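Local coordinates for protein aspartate aminotransferase (Plasmodium falciparum, PDB 3K7Y) that probably catalyses the pyridoxal phosphate-dependent transfer of an amino group between L-aspartate and 2-oxoglutarate, giving oxaloacetate and L-glutamate, at residues F111-L114 against E115-M119; D197-I200 against E201-H205. One frame throughout, in Å; residues are numbered along the deposited sequence.

Both contacts are stretches of rather more than two helical turns in the large domain of a homodimeric class I aminotransferase, and each is held by backbone bonds four residues apart. Contact 1 lies on helix 105-118, whose first residues, Gly105 to Thr107, belong to the pyridoxal phosphate pocket; the side chain of Phe111 is about 9 Å from the bound cofactor, and the second subunit packs on this stretch. Contact 2, on helix 193-206, lies away from the annotated sites and touches no other chain. The two centres are 25 Å apart and their nearest atoms about 15 Å, so the stretches do not touch, although both helices belong to the layers around the same mixed sheet.

Contact 1: residues F111-L114 against E115-M119; sequences FVLL and EFLKM
Glu115 places CG at the rim of the Phe111 ring, in its plane, with CG 4.0 Å from Phe111 CD2. The torsion behind this sets CG beside the backbone N (chi1 -74°), and a bend at chi2 then carries the carboxylate onward, its plane 83° from that of the ring. Val112 CG2 lies over one face of the same ring, 3.8 Å above the plane and shifted toward the rim. Glu115 N bonds to Phe111 O at 2.8 Å. Phe116 N follows at 2.8 Å from Val112 O. With Phe116 CG anti to the backbone N (chi1 178°), a single ring carbon, CD2, meets Leu113 CD1 at the ring edge, 4.1 Å away. That same methyl also serves Leu117, whose CD2 is 4.2 Å from Leu113 CD1; Leu113 thus lies against two residues of 115-119. Leu117 N bonds to Leu113 O and, weakly, to Leu114 O. Lys118 N reaches Leu114 O at 3.0 Å, while its side chain runs off to hydrogen-bond Gly143 O through NZ, the ammonium also in a cation-pi contact with Phe144. Met138 of helix 133-140 and Leu125 of strand 124-128 pack on Leu114; from the second subunit, Phe285 meets the Phe111 ring edge-to-face and Leu8 packs on Phe116. The chemistry divides by kind: the carbonyls of 111-114 are taken up by bonds to the residue four further on, the side-chain branches meet through apolar carbon, and the charged ends find partners beyond the two segments, Glu115 only a long, weak ion pair with Arg142. Cohesion within 111-119 therefore rests on backbone bonds and carbon contacts, not on a salt bridge between its own side chains.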
loop_
_atom_site.group_PDB
_atom_site.type_symbol
_atom_site.label_atom_id
_atom_site.label_comp_id
_atom_site.label_asym_id
_atom_site.label_seq_id
_atom_site.Cartn_x
_atom_site.Cartn_y
_atom_site.Cartn_z
ATOM N N PHE A 111 -9.646 4.855 0.660
ATOM C CA PHE A 111 -10.028 3.732 -0.192
ATOM C C PHE A 111 -10.440 2.452 0.526
ATOM O O PHE A 111 -11.425 1.868 0.108
ATOM C CB PHE A 111 -8.998 3.456 -1.271
ATOM C CG PHE A 111 -8.165 2.263 -1.031
ATOM C CD1 PHE A 111 -6.813 2.403 -0.788
ATOM C CD2 PHE A 111 -8.717 0.984 -1.108
ATOM C CE1 PHE A 111 -6.008 1.277 -0.613
ATOM C CE2 PHE A 111 -7.942 -0.142 -0.931
ATOM C CZ PHE A 111 -6.579 -0.002 -0.680
ATOM N N VAL A 112 -9.744 2.018 1.585
ATOM C CA VAL A 112 -10.186 0.788 2.275
ATOM C C VAL A 112 -11.585 0.983 2.821
ATOM O O VAL A 112 -12.404 0.055 2.787
ATOM C CB VAL A 112 -9.286 0.280 3.450
ATOM C CG1 VAL A 112 -9.925 -0.978 4.100
ATOM C CG2 VAL A 112 -7.873 -0.067 2.986
ATOM N N LEU A 113 -11.861 2.190 3.316
ATOM C CA LEU A 113 -13.189 2.505 3.835
ATOM C C LEU A 113 -14.251 2.461 2.758
ATOM O O LEU A 113 -15.368 2.002 3.002
ATOM C CB LEU A 113 -13.206 3.868 4.496
ATOM C CG LEU A 113 -14.556 4.341 4.992
ATOM C CD1 LEU A 113 -15.117 3.392 6.057
ATOM C CD2 LEU A 113 -14.384 5.732 5.550
ATOM N N LEU A 114 -13.911 2.936 1.567
ATOM C CA LEU A 114 -14.863 2.870 0.473
ATOM C C LEU A 114 -15.067 1.417 0.075
ATOM O O LEU A 114 -16.197 0.982 -0.152
ATOM C CB LEU A 114 -14.423 3.731 -0.701
ATOM C CG LEU A 114 -14.449 5.253 -0.515
ATOM C CD1 LEU A 114 -13.745 5.912 -1.667
ATOM C CD2 LEU A 114 -15.853 5.769 -0.437
ATOM N N GLU A 115 -13.983 0.651 0.036
ATOM C CA GLU A 115 -14.118 -0.782 -0.223
ATOM C C GLU A 115 -15.016 -1.363 0.853
ATOM O O GLU A 115 -15.797 -2.274 0.590
ATOM C CB GLU A 115 -12.769 -1.519 -0.271
ATOM C CG GLU A 115 -11.933 -1.290 -1.512
ATOM C CD GLU A 115 -12.626 -1.659 -2.829
ATOM O OE1 GLU A 115 -11.930 -1.713 -3.873
ATOM O OE2 GLU A 115 -13.859 -1.883 -2.858
ATOM N N PHE A 116 -14.920 -0.808 2.059
ATOM C CA PHE A 116 -15.705 -1.323 3.183
ATOM C C PHE A 116 -17.168 -0.936 3.074
ATOM O O PHE A 116 -18.036 -1.640 3.576
ATOM C CB PHE A 116 -15.144 -0.871 4.539
ATOM C CG PHE A 116 -15.954 -1.357 5.711
ATOM C CD1 PHE A 116 -16.148 -2.721 5.924
ATOM C CD2 PHE A 116 -16.531 -0.453 6.590
ATOM C CE1 PHE A 116 -16.893 -3.190 7.001
ATOM C CE2 PHE A 116 -17.287 -0.906 7.684
ATOM C CZ PHE A 116 -17.468 -2.288 7.888
ATOM N N LEU A 117 -17.426 0.194 2.422
ATOM C CA LEU A 117 -18.786 0.641 2.221
ATOM C C LEU A 117 -19.498 -0.162 1.129
ATOM O O LEU A 117 -20.689 -0.439 1.269
ATOM C CB LEU A 117 -18.856 2.158 1.983
ATOM C CG LEU A 117 -18.391 3.099 3.117
ATOM C CD1 LEU A 117 -18.764 4.528 2.835
ATOM C CD2 LEU A 117 -18.930 2.703 4.505
ATOM N N LYS A 118 -18.790 -0.556 0.065
ATOM C CA LYS A 118 -19.409 -1.402 -0.985
ATOM C C LYS A 118 -19.851 -2.697 -0.355
ATOM O O LYS A 118 -20.821 -3.313 -0.775
ATOM C CB LYS A 118 -18.461 -1.683 -2.166
ATOM C CG LYS A 118 -18.897 -1.096 -3.518
ATOM C CD LYS A 118 -20.061 -1.888 -4.155
ATOM C CE LYS A 118 -20.452 -1.370 -5.566
ATOM N NZ LYS A 118 -21.147 -0.027 -5.614
ATOM N N MET A 119 -19.124 -3.074 0.683
ATOM C CA MET A 119 -19.400 -4.255 1.463
ATOM C C MET A 119 -20.783 -4.259 2.063
ATOM O O MET A 119 -21.314 -5.314 2.370
ATOM C CB MET A 119 -18.393 -4.329 2.587
ATOM C CG MET A 119 -17.412 -5.436 2.439
ATOM S SD MET A 119 -17.825 -6.659 3.664
ATOM C CE MET A 119 -16.321 -7.635 3.596
#

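Contact 2: residues D197-I200 against E201-H205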
loop_
_atom_site.group_PDB
_atom_site.type_symbol
_atom_site.label_atom_id
_atom_site.label_comp_id
_atom_site.label_asym_id
_atom_site.label_seq_id
_atom_site.Cartn_x
_atom_site.Cartn_y
_atom_site.Cartn_z
ATOM N N ASP A 197 -22.832 22.962 17.222
ATOM C CA ASP A 197 -23.985 22.442 17.965
ATOM C C ASP A 197 -25.208 22.199 17.095
ATOM O O ASP A 197 -25.939 21.224 17.296
ATOM C CB ASP A 197 -24.371 23.365 19.126
ATOM C CG ASP A 197 -23.178 23.824 19.935
ATOM O OD1 ASP A 197 -22.402 24.684 19.434
ATOM O OD2 ASP A 197 -23.036 23.334 21.074
ATOM N N GLU A 198 -25.448 23.082 16.136
ATOM C CA GLU A 198 -26.609 22.898 15.284
ATOM C C GLU A 198 -26.457 21.578 14.527
ATOM O O GLU A 198 -27.341 20.719 14.574
ATOM C CB GLU A 198 -26.801 24.078 14.334
ATOM C CG GLU A 198 -28.248 24.284 13.894
ATOM C CD GLU A 198 -28.427 25.488 12.966
ATOM O OE1 GLU A 198 -29.268 25.400 12.036
ATOM O OE2 GLU A 198 -27.733 26.514 13.160
ATOM N N ILE A 199 -25.313 21.416 13.865
ATOM C CA ILE A 199 -24.957 20.173 13.175
ATOM C C ILE A 199 -25.231 18.938 14.039
ATOM O O ILE A 199 -25.976 18.043 13.637
ATOM C CB ILE A 199 -23.469 20.187 12.749
ATOM C CG1 ILE A 199 -23.220 21.297 11.725
ATOM C CG2 ILE A 199 -23.052 18.848 12.192
ATOM C CD1 ILE A 199 -21.781 21.755 11.635
ATOM N N ILE A 200 -24.639 18.896 15.227
ATOM C CA ILE A 200 -24.816 17.758 16.094
ATOM C C ILE A 200 -26.295 17.443 16.146
ATOM O O ILE A 200 -26.687 16.285 16.075
ATOM C CB ILE A 200 -24.270 18.035 17.500
ATOM C CG1 ILE A 200 -22.827 18.557 17.423
ATOM C CG2 ILE A 200 -24.378 16.787 18.389
ATOM C CD1 ILE A 200 -21.770 17.527 17.025
ATOM N N GLU A 201 -27.123 18.478 16.218
ATOM C CA GLU A 201 -28.560 18.250 16.330
ATOM C C GLU A 201 -29.168 17.655 15.063
ATOM O O GLU A 201 -29.981 16.729 15.149
ATOM C CB GLU A 201 -29.316 19.507 16.749
ATOM C CG GLU A 201 -30.714 19.155 17.223
ATOM C CD GLU A 201 -31.366 20.247 18.037
ATOM O OE1 GLU A 201 -32.244 19.905 18.864
ATOM O OE2 GLU A 201 -31.000 21.435 17.846
ATOM N N ILE A 202 -28.768 18.198 13.909
ATOM C CA ILE A 202 -29.187 17.696 12.591
ATOM C C ILE A 202 -28.746 16.247 12.400
ATOM O O ILE A 202 -29.546 15.381 12.029
ATOM C CB ILE A 202 -28.593 18.535 11.422
ATOM C CG1 ILE A 202 -28.873 20.034 11.602
ATOM C CG2 ILE A 202 -29.099 18.017 10.058
ATOM C CD1 ILE A 202 -28.544 20.873 10.364
ATOM N N VAL A 203 -27.466 16.001 12.660
ATOM C CA VAL A 203 -26.869 14.677 12.517
ATOM C C VAL A 203 -27.553 13.658 13.418
ATOM O O VAL A 203 -27.692 12.501 13.033
ATOM C CB VAL A 203 -25.344 14.713 12.795
ATOM C CG1 VAL A 203 -24.750 13.302 12.854
ATOM C CG2 VAL A 203 -24.643 15.536 11.743
ATOM N N LEU A 204 -27.987 14.091 14.602
ATOM C CA LEU A 204 -28.731 13.225 15.521
ATOM C C LEU A 204 -30.145 12.901 15.039
ATOM O O LEU A 204 -30.589 11.754 15.137
ATOM C CB LEU A 204 -28.797 13.840 16.916
ATOM C CG LEU A 204 -27.560 13.645 17.783
ATOM C CD1 LEU A 204 -27.531 14.690 18.886
ATOM C CD2 LEU A 204 -27.511 12.240 18.355
ATOM N N HIS A 205 -30.850 13.908 14.532
ATOM C CA HIS A 205 -32.198 13.702 14.022
ATOM C C HIS A 205 -32.191 12.812 12.788
ATOM O O HIS A 205 -33.000 11.890 12.691
ATOM C CB HIS A 205 -32.908 15.031 13.732
ATOM C CG HIS A 205 -34.377 14.884 13.458
ATOM N ND1 HIS A 205 -34.979 15.381 12.320
ATOM C CD2 HIS A 205 -35.362 14.284 14.172
ATOM C CE1 HIS A 205 -36.271 15.103 12.348
ATOM N NE2 HIS A 205 -36.530 14.435 13.460
#
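Glu201 sets CB 3.2 Å from Glu198 O, but the flat carboxylates of both glutamates and of Asp197 have no side chain of the facing segment on their faces or edges; that of Asp197 is held instead by a salt bridge to Lys233. The backbone carries the regular helical bonds. Glu201 N bonds to Asp197 O at 3.2 Å and makes a second, weak bond to Glu198 O. Ile202 N bonds to Glu198 O at 3.0 Å, Val203 N to Ile199 O at 2.7 Å and Leu204 N to Ile200 O at 2.9 Å.

Two side-chain pairs accompany these i to i+4 bonds, each side by side and pointing the same way. Ile199 CG2 touches Val203 CG2 at 3.7 Å. In Ile200, with CG1 beside the backbone N (chi1 -52°), CG2 is left anti to that N and meets Leu204 CD1 at 3.8 Å. Helices 161-170 and 229-235 pack on two flanks of the buried side, Leu165 on Ile199 and Ile202, Phe234 on Ile200 and Val203. The Ile200-Leu204 pair lies at the border of that side, where Ile239 touches both. Buried Ile199, Ile202 and Val203 against exposed Glu198 and Glu201 make the helix amphipathic, as expected of the crossover helix of a beta-alpha-beta unit, here linking parallel strands 176-179 and 209-214 of the large domain's central sheet.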